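Local coordinates for methylaspartate ammonia-lyase (Citrobacter amalonaticus, PDB 1KKO), which catalyses the reversible, magnesium-dependent anti elimination of ammonia from (2S,3S)-3-methyl-L-aspartate to give mesaconate, probably within the methylaspartate cycle, at residues E202-K207 with G244-M249; A195-V200 with E209-Y214; G123-L126 with V130-G133. One frame throughout, in Å; residues are numbered along the deposited sequence.

Contact 1 (E202-K207 with G244-M249); sequences EKLGFK and GLIFDM
Three carbons of I246 crowd up to the carbonyl oxygen of F206: CB and CG2 each lie 3.5 Å from F206 O, with CD1 a little farther off. No hydrogen bond passes between the two segments, and the contact shows how a branched residue can fill a junction of two helix ends through van der Waals contact. With chi1 at 62°, CG1 of I246 is wedged between its own backbone N and carbonyl carbon, which leaves CG2 and CD1 to work in different directions. The methyl CG2 lies along the backbone beyond helix 200-204, 3.9 Å from G205 O. CD1 instead meets L204 tip to tip, 3.7 Å from L204 CD2, and also comes within 3.8 Å of the carbonyl carbon of K207. L204 comes from the opposite direction, its CG swung anti to the backbone N (chi1 173°), and its CD2 touches I246 CG1 as well.

Each helix ends at this junction. G205 leaves helical geometry with a positive phi, and the chain turns there, bringing the F206 carbonyl oxygen and the K207 carbonyl carbon up to I246, although the CB atoms of both residues point away from it. On the other side G244 O accepts a bond of 2.9 Å from M249 N and a weak one from F247 N. The ring of F247 lies beside I246, whose CG1 sits over one face near the rim.

Within the barrel domain, helices 200-204 and 242-246 follow the adjacent parallel strands 191-194 and 234-238, and the contact joins the C-terminal ends of these two short helices. L204 also packs on I197 and T242, while Y257 of helix 251-260 touches L204, and its ring meets that of F247.

Contact 2 (A195-V200 with E209-Y214); sequences ALINNV and EKLREY
The ring of Y214 receives the methyl group of A195 obliquely, with A195 CB 3.6 Å from Y214 CE2. The same methyl stays close to the outer end of the ring, 3.9 Å from Y214 CZ and 3.8 Å from Y214 OH, so the phenol is flanked by aliphatic carbon near its polar tip. That tip is satisfied elsewhere: Y214 OH hydrogen-bonds to R177 O, while R177 NE bonds in turn to A195 O, so one arginine is tied to both members of the pair.

One turn earlier on the helix, L211 meets I197. CD1 of L211 and CG1 of I197 are 4.2 Å apart, and the two side chains cross obliquely in a looser apolar contact. L211 and Y214 both hold CG anti to the backbone N (chi1 175° and 179°), an arrangement that sends them from the same side of the helix toward the loop.

The setting is a beta-alpha unit of the enolase-superfamily TIM barrel. Strand 191-194 ends in H194, assigned as the transition-state stabiliser, and 195-200 is the loop that leaves it; helix 209-225 then packs against this loop. I197 is the centre of an inverse gamma turn, which brings L196 O within 3.0 Å of N198 N. The backbone of I197 is also hydrogen-bonded to that of D238, a magnesium ligand, linking this loop to the end of the adjacent strand 234-238.

Past the turn, N199 caps the start of helix 200-204 through a hydrogen bond from E202 N to its OD1. The carboxylate of E202 pairs with K210 NZ, a salt bridge that reaches helix 209-225 beyond the apolar pairs.

Contact 3 (G123-L126 with V130-G133); sequences GNLL and VRYG
At the junction where the small antiparallel hairpin of strands 120-121 and 124-125 gives way to helix 128-146, R131 reaches back to the carbonyl of L126. R131 NE donates to L126 O over 2.8 Å with an N-H...O angle of 156°. The acceptor lies close to the guanidinium plane, yet the nitrogen stands 36° out of the carbonyl plane, so neither lone pair is met squarely. A bend at chi3 (-88°) turns the guanidinium to bring NE to this oxygen.

Water 1 closes a ring on the same edge. It donates to L126 O at 2.8 Å and accepts from R131 NH2 at 2.9 Å, giving the carbonyl two donors. NH1 forms a salt bridge with D117 in the helix preceding the hairpin; together these bonds would fix the rotation of the group. L125 CD1 lies over one of its faces, 4.0 Å from R131 NH2.

This is a strand-to-helix connection in the N-terminal, enolase-like domain, held by an arginine from the first turn or so of the helix. Beside the polar bond the aliphatic parts pack: L126 CB is 3.8 Å from R131 CG, and the side chains of L126 and V130 cross at about a right angle, with L126 CD1 4.0 Å from V130 CG1. Both residues also sit on helix 86-101, L126 against F92 and I97, V130 against F89 and L93. The hydroxyl of Y132, the residue after R131, is hydrogen-bonded to E363 and T332 of the barrel domain.

Overall arrangement
From the N terminus, contact 3 comes first, closing a very short loop between a hairpin and helix 128-146 in the N-terminal domain. The other two follow in the barrel domain, their centres each about 37 Å from that of contact 3. Their segments alternate along the chain: 195-200, 202-207, 209-214, then 244-249. Contact 2 thus folds a loop onto the helix of its own beta-alpha unit, while contact 1 crosses it and reaches forward to the end of helix 242-246, after the next strand. The two touch directly, with V200 CG1 3.4 Å from I246 CG2, and a probable hydrogen bond from G205 N to V200 O spans helix 200-204.

Contact 1 (E202-K207 with G244-M249)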
ATOM      1  N   GLU A 202      15.152  15.303 -20.832  1.00 24.33           N
ATOM      2  CA  GLU A 202      15.827  14.530 -19.797  1.00 23.64           C
ATOM      3  C   GLU A 202      15.452  13.073 -19.677  1.00 22.73           C
ATOM      4  O   GLU A 202      16.203  12.312 -19.084  1.00 22.69           O
ATOM      5  CB  GLU A 202      15.610  15.187 -18.447  1.00 23.88           C
ATOM      6  CG  GLU A 202      16.128  16.614 -18.391  1.00 25.54           C
ATOM      7  CD  GLU A 202      17.469  16.799 -19.089  1.00 28.05           C
ATOM      8  OE1 GLU A 202      18.331  15.892 -19.024  1.00 29.84           O
ATOM      9  OE2 GLU A 202      17.673  17.864 -19.709  1.00 29.30           O
ATOM     10  N   LYS A 203      14.297  12.684 -20.209  1.00 21.85           N
ATOM     11  CA  LYS A 203      13.839  11.306 -20.050  1.00 20.84           C
ATOM     12  C   LYS A 203      13.857  10.550 -21.380  1.00 20.22           C
ATOM     13  O   LYS A 203      14.403   9.467 -21.472  1.00 20.13           O
ATOM     14  CB  LYS A 203      12.479  11.289 -19.337  1.00 20.64           C
ATOM     15  CG  LYS A 203      12.598  11.820 -17.892  1.00 19.57           C
ATOM     16  CD  LYS A 203      11.265  12.055 -17.199  1.00 19.29           C
ATOM     17  CE  LYS A 203      11.462  12.714 -15.830  1.00 18.48           C
ATOM     18  NZ  LYS A 203      10.178  12.982 -15.146  1.00 18.77           N
ATOM     19  N   LEU A 204      13.299  11.140 -22.428  1.00 20.00           N
ATOM     20  CA  LEU A 204      13.321  10.481 -23.725  1.00 19.99           C
ATOM     21  C   LEU A 204      14.621  10.776 -24.453  1.00 20.21           C
ATOM     22  O   LEU A 204      15.242   9.895 -25.040  1.00 19.89           O
ATOM     23  CB  LEU A 204      12.162  10.974 -24.586  1.00 19.81           C
ATOM     24  CG  LEU A 204      12.121  10.498 -26.047  1.00 19.44           C
ATOM     25  CD1 LEU A 204      11.950   8.985 -26.140  1.00 19.99           C
ATOM     26  CD2 LEU A 204      10.996  11.206 -26.789  1.00 19.26           C
ATOM     27  N   GLY A 205      15.018  12.042 -24.389  1.00 20.89           N
ATOM     28  CA  GLY A 205      16.150  12.526 -25.153  1.00 21.38           C
ATOM     29  C   GLY A 205      15.599  13.215 -26.390  1.00 21.96           C
ATOM     30  O   GLY A 205      14.552  12.830 -26.907  1.00 22.53           O
ATOM     31  N   PHE A 206      16.297  14.235 -26.873  1.00 21.97           N
ATOM     32  CA  PHE A 206      15.827  14.978 -28.043  1.00 22.19           C
ATOM     33  C   PHE A 206      15.786  14.122 -29.296  1.00 21.85           C
ATOM     34  O   PHE A 206      15.041  14.414 -30.225  1.00 21.57           O
ATOM     35  CB  PHE A 206      16.659  16.251 -28.264  1.00 22.36           C
ATOM     36  CG  PHE A 206      18.006  16.038 -28.926  1.00 24.94           C
ATOM     37  CD1 PHE A 206      19.113  15.631 -28.194  1.00 26.79           C
ATOM     38  CD2 PHE A 206      18.177  16.323 -30.272  1.00 26.86           C
ATOM     39  CE1 PHE A 206      20.356  15.482 -28.801  1.00 28.08           C
ATOM     40  CE2 PHE A 206      19.422  16.181 -30.880  1.00 27.90           C
ATOM     41  CZ  PHE A 206      20.506  15.753 -30.144  1.00 28.38           C
ATOM     42  N   LYS A 207      16.584  13.064 -29.312  1.00 21.72           N
ATOM     43  CA  LYS A 207      16.606  12.135 -30.427  1.00 22.19           C
ATOM     44  C   LYS A 207      16.253  10.725 -29.970  1.00 21.57           C
ATOM     45  O   LYS A 207      16.467   9.762 -30.699  1.00 20.91           O
ATOM     46  CB  LYS A 207      17.986  12.133 -31.085  1.00 23.02           C
ATOM     47  CG  LYS A 207      18.325  13.430 -31.814  1.00 25.47           C
ATOM     48  CD  LYS A 207      17.127  14.039 -32.539  1.00 27.61           C
ATOM     49  CE  LYS A 207      17.541  15.011 -33.637  1.00 29.13           C
ATOM     50  NZ  LYS A 207      16.390  15.753 -34.230  1.00 29.22           N
ATOM     51  N   GLY A 244       6.159  11.335 -30.265  1.00 15.94           N
ATOM     52  CA  GLY A 244       5.528  12.169 -31.281  1.00 16.69           C
ATOM     53  C   GLY A 244       6.134  13.562 -31.329  1.00 17.76           C
ATOM     54  O   GLY A 244       6.297  14.146 -32.411  1.00 18.70           O
ATOM     55  N   LEU A 245       6.478  14.097 -30.161  1.00 18.37           N
ATOM     56  CA  LEU A 245       7.033  15.445 -30.093  1.00 18.90           C
ATOM     57  C   LEU A 245       8.380  15.583 -30.780  1.00 19.39           C
ATOM     58  O   LEU A 245       8.640  16.623 -31.395  1.00 19.84           O
ATOM     59  CB  LEU A 245       7.167  15.901 -28.642  1.00 18.62           C
ATOM     60  CG  LEU A 245       5.871  16.107 -27.866  1.00 19.36           C
ATOM     61  CD1 LEU A 245       6.193  16.523 -26.456  1.00 19.74           C
ATOM     62  CD2 LEU A 245       4.965  17.127 -28.525  1.00 19.33           C
ATOM     63  N   ILE A 246       9.232  14.568 -30.716  1.00 19.84           N
ATOM     64  CA  ILE A 246      10.563  14.678 -31.310  1.00 20.39           C
ATOM     65  C   ILE A 246      10.596  14.295 -32.775  1.00 21.37           C
ATOM     66  O   ILE A 246      11.582  14.568 -33.451  1.00 22.29           O
ATOM     67  CB  ILE A 246      11.642  13.894 -30.517  1.00 20.13           C
ATOM     68  CG1 ILE A 246      11.347  12.395 -30.485  1.00 19.85           C
ATOM     69  CG2 ILE A 246      11.770  14.459 -29.113  1.00 20.08           C
ATOM     70  CD1 ILE A 246      12.567  11.572 -30.118  1.00 19.49           C
ATOM     71  N   PHE A 247       9.525  13.689 -33.285  1.00 21.71           N
ATOM     72  CA  PHE A 247       9.502  13.296 -34.693  1.00 22.39           C
ATOM     73  C   PHE A 247       8.429  14.010 -35.513  1.00 23.11           C
ATOM     74  O   PHE A 247       7.884  13.450 -36.468  1.00 23.08           O
ATOM     75  CB  PHE A 247       9.364  11.780 -34.815  1.00 22.41           C
ATOM     76  CG  PHE A 247      10.525  11.039 -34.245  1.00 22.54           C
ATOM     77  CD1 PHE A 247      11.804  11.248 -34.739  1.00 23.64           C
ATOM     78  CD2 PHE A 247      10.350  10.157 -33.190  1.00 22.37           C
ATOM     79  CE1 PHE A 247      12.876  10.583 -34.207  1.00 23.81           C
ATOM     80  CE2 PHE A 247      11.414   9.493 -32.655  1.00 22.86           C
ATOM     81  CZ  PHE A 247      12.682   9.698 -33.156  1.00 23.16           C
ATOM     82  N   ASP A 248       8.113  15.241 -35.137  1.00 24.24           N
ATOM     83  CA  ASP A 248       7.188  16.050 -35.927  1.00 25.01           C
ATOM     84  C   ASP A 248       5.809  15.383 -36.104  1.00 24.67           C
ATOM     85  O   ASP A 248       5.133  15.621 -37.103  1.00 24.91           O
ATOM     86  CB  ASP A 248       7.800  16.328 -37.318  1.00 25.73           C
ATOM     87  CG  ASP A 248       9.241  16.864 -37.252  1.00 27.62           C
ATOM     88  OD1 ASP A 248      10.173  16.218 -37.782  1.00 30.49           O
ATOM     89  OD2 ASP A 248       9.543  17.924 -36.708  1.00 29.60           O
HETATM   90  N   MSE A 249       5.404  14.549 -35.146  1.00 23.91           N
HETATM   91  CA  MSE A 249       4.119  13.833 -35.212  1.00 23.68           C
HETATM   92  C   MSE A 249       3.981  12.967 -36.465  1.00 22.67           C
HETATM   93  O   MSE A 249       2.871  12.707 -36.934  1.00 22.76           O
HETATM   94  CB  MSE A 249       2.949  14.809 -35.135  1.00 24.42           C
HETATM   95  CG  MSE A 249       3.024  15.758 -33.950  1.00 26.43           C
HETATM   96 SE   MSE A 249       3.057  14.850 -32.227  1.00 33.14          SE
HETATM   97  CE  MSE A 249       1.254  14.337 -32.121  1.00 33.35           C
TER

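Contact 2 (A195-V200 with E209-Y214)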
ATOM      1  N   ALA A 195       8.442   3.450 -16.023  1.00 12.88           N
ATOM      2  CA  ALA A 195       9.561   4.395 -16.128  1.00 13.75           C
ATOM      3  C   ALA A 195       9.221   5.865 -16.287  1.00 13.98           C
ATOM      4  O   ALA A 195      10.131   6.691 -16.344  1.00 14.60           O
ATOM      5  CB  ALA A 195      10.525   3.951 -17.215  1.00 13.80           C
ATOM      6  N   LEU A 196       7.937   6.192 -16.376  1.00 13.84           N
ATOM      7  CA  LEU A 196       7.467   7.582 -16.395  1.00 14.37           C
ATOM      8  C   LEU A 196       8.345   8.460 -17.288  1.00 14.80           C
ATOM      9  O   LEU A 196       8.939   9.442 -16.838  1.00 15.41           O
ATOM     10  CB  LEU A 196       7.413   8.132 -14.969  1.00 14.82           C
ATOM     11  CG  LEU A 196       6.656   9.445 -14.764  1.00 16.24           C
ATOM     12  CD1 LEU A 196       5.219   9.359 -15.179  1.00 18.29           C
ATOM     13  CD2 LEU A 196       6.757   9.835 -13.303  1.00 17.09           C
ATOM     14  N   ILE A 197       8.430   8.091 -18.561  1.00 15.35           N
ATOM     15  CA  ILE A 197       9.234   8.848 -19.513  1.00 15.49           C
ATOM     16  C   ILE A 197       8.339   9.984 -20.006  1.00 16.10           C
ATOM     17  O   ILE A 197       7.687   9.887 -21.036  1.00 16.30           O
ATOM     18  CB  ILE A 197       9.705   7.917 -20.643  1.00 15.39           C
ATOM     19  CG1 ILE A 197      10.535   6.758 -20.073  1.00 15.53           C
ATOM     20  CG2 ILE A 197      10.472   8.687 -21.706  1.00 16.02           C
ATOM     21  CD1 ILE A 197      11.856   7.173 -19.451  1.00 15.96           C
ATOM     22  N   ASN A 198       8.303  11.072 -19.243  1.00 16.97           N
ATOM     23  CA  ASN A 198       7.342  12.134 -19.502  1.00 17.75           C
ATOM     24  C   ASN A 198       7.962  13.501 -19.823  1.00 18.29           C
ATOM     25  O   ASN A 198       7.263  14.516 -19.770  1.00 19.82           O
ATOM     26  CB  ASN A 198       6.371  12.260 -18.322  1.00 18.17           C
ATOM     27  CG  ASN A 198       7.057  12.722 -17.050  1.00 18.17           C
ATOM     28  OD1 ASN A 198       8.263  12.932 -17.035  1.00 18.41           O
ATOM     29  ND2 ASN A 198       6.290  12.860 -15.976  1.00 18.90           N
ATOM     30  N   ASN A 199       9.259  13.490 -20.130  1.00 18.66           N
ATOM     31  CA  ASN A 199      10.034  14.690 -20.480  1.00 19.80           C
ATOM     32  C   ASN A 199      10.892  14.380 -21.687  1.00 19.91           C
ATOM     33  O   ASN A 199      11.561  13.357 -21.717  1.00 20.14           O
ATOM     34  CB  ASN A 199      10.955  15.146 -19.325  1.00 20.46           C
ATOM     35  CG  ASN A 199      11.774  16.365 -19.686  1.00 22.14           C
ATOM     36  OD1 ASN A 199      12.841  16.262 -20.301  1.00 24.30           O
ATOM     37  ND2 ASN A 199      11.266  17.540 -19.326  1.00 23.42           N
ATOM     38  N   VAL A 200      10.907  15.284 -22.666  1.00 19.47           N
ATOM     39  CA  VAL A 200      11.742  15.083 -23.841  1.00 20.14           C
ATOM     40  C   VAL A 200      13.244  15.237 -23.570  1.00 21.47           C
ATOM     41  O   VAL A 200      14.020  14.341 -23.859  1.00 22.03           O
ATOM     42  CB  VAL A 200      11.349  16.040 -24.977  1.00 19.59           C
ATOM     43  CG1 VAL A 200      12.373  15.965 -26.092  1.00 20.62           C
ATOM     44  CG2 VAL A 200       9.962  15.704 -25.510  1.00 18.04           C
ATOM     45  N   GLU A 209      17.677   9.189 -27.536  1.00 22.05           N
ATOM     46  CA  GLU A 209      18.887   8.523 -27.074  1.00 22.39           C
ATOM     47  C   GLU A 209      18.850   8.151 -25.585  1.00 21.89           C
ATOM     48  O   GLU A 209      19.400   7.127 -25.188  1.00 22.18           O
ATOM     49  CB  GLU A 209      20.124   9.388 -27.374  1.00 22.92           C
ATOM     50  CG  GLU A 209      20.310  10.626 -26.499  1.00 25.21           C
ATOM     51  CD  GLU A 209      19.424  11.798 -26.880  1.00 26.70           C
ATOM     52  OE1 GLU A 209      18.629  11.673 -27.825  1.00 27.02           O
ATOM     53  OE2 GLU A 209      19.517  12.852 -26.218  1.00 28.19           O
ATOM     54  N   LYS A 210      18.232   8.992 -24.767  1.00 21.70           N
ATOM     55  CA  LYS A 210      18.143   8.691 -23.340  1.00 21.61           C
ATOM     56  C   LYS A 210      17.278   7.442 -23.123  1.00 21.02           C
ATOM     57  O   LYS A 210      17.667   6.528 -22.403  1.00 20.57           O
ATOM     58  CB  LYS A 210      17.631   9.896 -22.554  1.00 22.35           C
ATOM     59  CG  LYS A 210      18.694  10.999 -22.395  1.00 24.26           C
ATOM     60  CD  LYS A 210      18.099  12.330 -22.005  1.00 27.15           C
ATOM     61  CE  LYS A 210      19.077  13.481 -22.272  1.00 29.15           C
ATOM     62  NZ  LYS A 210      19.768  13.936 -21.037  1.00 30.34           N
ATOM     63  N   LEU A 211      16.125   7.380 -23.778  1.00 20.24           N
ATOM     64  CA  LEU A 211      15.276   6.205 -23.639  1.00 19.90           C
ATOM     65  C   LEU A 211      15.992   4.979 -24.184  1.00 20.23           C
ATOM     66  O   LEU A 211      15.896   3.897 -23.622  1.00 20.13           O
ATOM     67  CB  LEU A 211      13.934   6.404 -24.335  1.00 19.17           C
ATOM     68  CG  LEU A 211      13.048   5.159 -24.325  1.00 18.46           C
ATOM     69  CD1 LEU A 211      12.779   4.681 -22.904  1.00 17.96           C
ATOM     70  CD2 LEU A 211      11.753   5.467 -25.037  1.00 18.78           C
ATOM     71  N   ARG A 212      16.726   5.133 -25.280  1.00 20.76           N
ATOM     72  CA  ARG A 212      17.466   4.010 -25.833  1.00 21.19           C
ATOM     73  C   ARG A 212      18.431   3.441 -24.794  1.00 21.40           C
ATOM     74  O   ARG A 212      18.490   2.229 -24.570  1.00 21.85           O
ATOM     75  CB  ARG A 212      18.255   4.444 -27.064  1.00 21.54           C
ATOM     76  CG  ARG A 212      19.080   3.325 -27.645  1.00 23.19           C
ATOM     77  CD  ARG A 212      19.911   3.733 -28.841  1.00 24.89           C
ATOM     78  NE  ARG A 212      19.066   4.393 -29.818  1.00 26.09           N
ATOM     79  CZ  ARG A 212      18.185   3.774 -30.585  1.00 27.51           C
ATOM     80  NH1 ARG A 212      18.033   2.453 -30.522  1.00 28.33           N
ATOM     81  NH2 ARG A 212      17.450   4.482 -31.425  1.00 28.36           N
ATOM     82  N   GLU A 213      19.165   4.338 -24.153  1.00 21.57           N
ATOM     83  CA  GLU A 213      20.143   3.960 -23.150  1.00 21.94           C
ATOM     84  C   GLU A 213      19.451   3.359 -21.925  1.00 20.88           C
ATOM     85  O   GLU A 213      19.972   2.436 -21.305  1.00 20.79           O
ATOM     86  CB  GLU A 213      21.013   5.167 -22.803  1.00 23.22           C
ATOM     87  CG  GLU A 213      21.773   5.652 -24.034  1.00 26.57           C
ATOM     88  CD  GLU A 213      22.955   6.544 -23.727  1.00 30.70           C
ATOM     89  OE1 GLU A 213      23.737   6.200 -22.818  1.00 33.34           O
ATOM     90  OE2 GLU A 213      23.111   7.580 -24.418  1.00 33.75           O
ATOM     91  N   TYR A 214      18.268   3.867 -21.600  1.00 19.44           N
ATOM     92  CA  TYR A 214      17.510   3.313 -20.485  1.00 18.87           C
ATOM     93  C   TYR A 214      17.041   1.877 -20.758  1.00 18.57           C
ATOM     94  O   TYR A 214      17.121   1.016 -19.879  1.00 17.95           O
ATOM     95  CB  TYR A 214      16.314   4.197 -20.141  1.00 18.60           C
ATOM     96  CG  TYR A 214      15.525   3.599 -18.999  1.00 17.39           C
ATOM     97  CD1 TYR A 214      16.013   3.653 -17.699  1.00 17.25           C
ATOM     98  CD2 TYR A 214      14.328   2.929 -19.223  1.00 16.72           C
ATOM     99  CE1 TYR A 214      15.324   3.080 -16.659  1.00 16.27           C
ATOM    100  CE2 TYR A 214      13.631   2.365 -18.184  1.00 15.88           C
ATOM    101  CZ  TYR A 214      14.136   2.433 -16.906  1.00 15.87           C
ATOM    102  OH  TYR A 214      13.427   1.854 -15.873  1.00 15.70           O
TER

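Contact 3 (G123-L126 with V130-G133)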
ATOM      1  N   GLY A 123     -29.004  16.786 -14.087  1.00 24.29           N
ATOM      2  CA  GLY A 123     -28.677  16.635 -15.499  1.00 24.26           C
ATOM      3  C   GLY A 123     -27.398  15.891 -15.843  1.00 24.62           C
ATOM      4  O   GLY A 123     -27.197  15.466 -16.990  1.00 25.03           O
ATOM      5  N   ASN A 124     -26.562  15.691 -14.838  1.00 24.35           N
ATOM      6  CA  ASN A 124     -25.232  15.137 -15.044  1.00 24.11           C
ATOM      7  C   ASN A 124     -25.076  13.718 -14.559  1.00 23.22           C
ATOM      8  O   ASN A 124     -25.547  13.387 -13.474  1.00 23.24           O
ATOM      9  CB  ASN A 124     -24.241  16.007 -14.297  1.00 24.69           C
ATOM     10  CG  ASN A 124     -24.258  17.429 -14.784  1.00 26.26           C
ATOM     11  OD1 ASN A 124     -24.304  17.672 -15.986  1.00 29.13           O
ATOM     12  ND2 ASN A 124     -24.235  18.374 -13.863  1.00 27.73           N
ATOM     13  N   LEU A 125     -24.430  12.878 -15.372  1.00 21.88           N
ATOM     14  CA  LEU A 125     -24.107  11.519 -14.959  1.00 20.80           C
ATOM     15  C   LEU A 125     -23.256  11.644 -13.725  1.00 18.66           C
ATOM     16  O   LEU A 125     -22.531  12.622 -13.541  1.00 19.22           O
ATOM     17  CB  LEU A 125     -23.272  10.742 -15.997  1.00 21.45           C
ATOM     18  CG  LEU A 125     -23.933  10.082 -17.203  1.00 22.94           C
ATOM     19  CD1 LEU A 125     -22.844   9.421 -18.040  1.00 23.71           C
ATOM     20  CD2 LEU A 125     -25.013   9.066 -16.815  1.00 23.78           C
ATOM     21  N   LEU A 126     -23.347  10.646 -12.873  1.00 16.95           N
ATOM     22  CA  LEU A 126     -22.486  10.620 -11.722  1.00 15.04           C
ATOM     23  C   LEU A 126     -21.024  10.610 -12.167  1.00 13.78           C
ATOM     24  O   LEU A 126     -20.665  10.015 -13.188  1.00 13.52           O
ATOM     25  CB  LEU A 126     -22.747   9.372 -10.903  1.00 14.96           C
ATOM     26  CG  LEU A 126     -24.094   9.294 -10.186  1.00 15.66           C
ATOM     27  CD1 LEU A 126     -24.249   7.940  -9.544  1.00 15.49           C
ATOM     28  CD2 LEU A 126     -24.234  10.410  -9.154  1.00 17.17           C
ATOM     29  N   VAL A 130     -17.557   8.011  -8.535  1.00 10.82           N
ATOM     30  CA  VAL A 130     -18.713   7.576  -7.758  1.00 10.96           C
ATOM     31  C   VAL A 130     -19.250   6.261  -8.332  1.00 10.90           C
ATOM     32  O   VAL A 130     -19.525   5.319  -7.606  1.00 10.85           O
ATOM     33  CB  VAL A 130     -19.798   8.656  -7.729  1.00 11.73           C
ATOM     34  CG1 VAL A 130     -21.085   8.116  -7.081  1.00 12.31           C
ATOM     35  CG2 VAL A 130     -19.282   9.872  -7.005  1.00 13.07           C
ATOM     36  N   ARG A 131     -19.397   6.194  -9.647  1.00 10.98           N
ATOM     37  CA  ARG A 131     -19.849   4.971 -10.264  1.00 11.47           C
ATOM     38  C   ARG A 131     -18.846   3.844  -9.989  1.00 10.77           C
ATOM     39  O   ARG A 131     -19.228   2.704  -9.748  1.00 10.97           O
ATOM     40  CB  ARG A 131     -20.025   5.189 -11.755  1.00 12.07           C
ATOM     41  CG  ARG A 131     -21.165   6.143 -12.058  1.00 14.38           C
ATOM     42  CD  ARG A 131     -21.369   6.324 -13.522  1.00 17.75           C
ATOM     43  NE  ARG A 131     -20.616   7.360 -14.195  1.00 19.90           N
ATOM     44  CZ  ARG A 131     -20.159   7.248 -15.453  1.00 17.72           C
ATOM     45  NH1 ARG A 131     -20.265   6.107 -16.155  1.00 16.64           N
ATOM     46  NH2 ARG A 131     -19.551   8.272 -15.989  1.00 19.86           N
ATOM     47  N   TYR A 132     -17.555   4.175 -10.005  1.00 10.58           N
ATOM     48  CA  TYR A 132     -16.513   3.199  -9.715  1.00 10.26           C
ATOM     49  C   TYR A 132     -16.692   2.628  -8.304  1.00  9.84           C
ATOM     50  O   TYR A 132     -16.758   1.412  -8.121  1.00 10.36           O
ATOM     51  CB  TYR A 132     -15.159   3.880  -9.849  1.00 10.40           C
ATOM     52  CG  TYR A 132     -13.927   3.015  -9.854  1.00  9.25           C
ATOM     53  CD1 TYR A 132     -13.832   1.889 -10.655  1.00  9.88           C
ATOM     54  CD2 TYR A 132     -12.813   3.372  -9.086  1.00  9.60           C
ATOM     55  CE1 TYR A 132     -12.676   1.130 -10.676  1.00 10.38           C
ATOM     56  CE2 TYR A 132     -11.645   2.634  -9.120  1.00  9.64           C
ATOM     57  CZ  TYR A 132     -11.578   1.505  -9.924  1.00  9.90           C
ATOM     58  OH  TYR A 132     -10.435   0.739  -9.996  1.00 10.91           O
ATOM     59  N   GLY A 133     -16.785   3.501  -7.307  1.00  9.76           N
ATOM     60  CA  GLY A 133     -16.917   3.043  -5.936  1.00  9.90           C
ATOM     61  C   GLY A 133     -18.227   2.340  -5.632  1.00  9.96           C
ATOM     62  O   GLY A 133     -18.247   1.326  -4.949  1.00  9.93           O
TER
HETATM   63  O   HOH W   1     -19.367  11.115 -15.462  1.00 17.06           O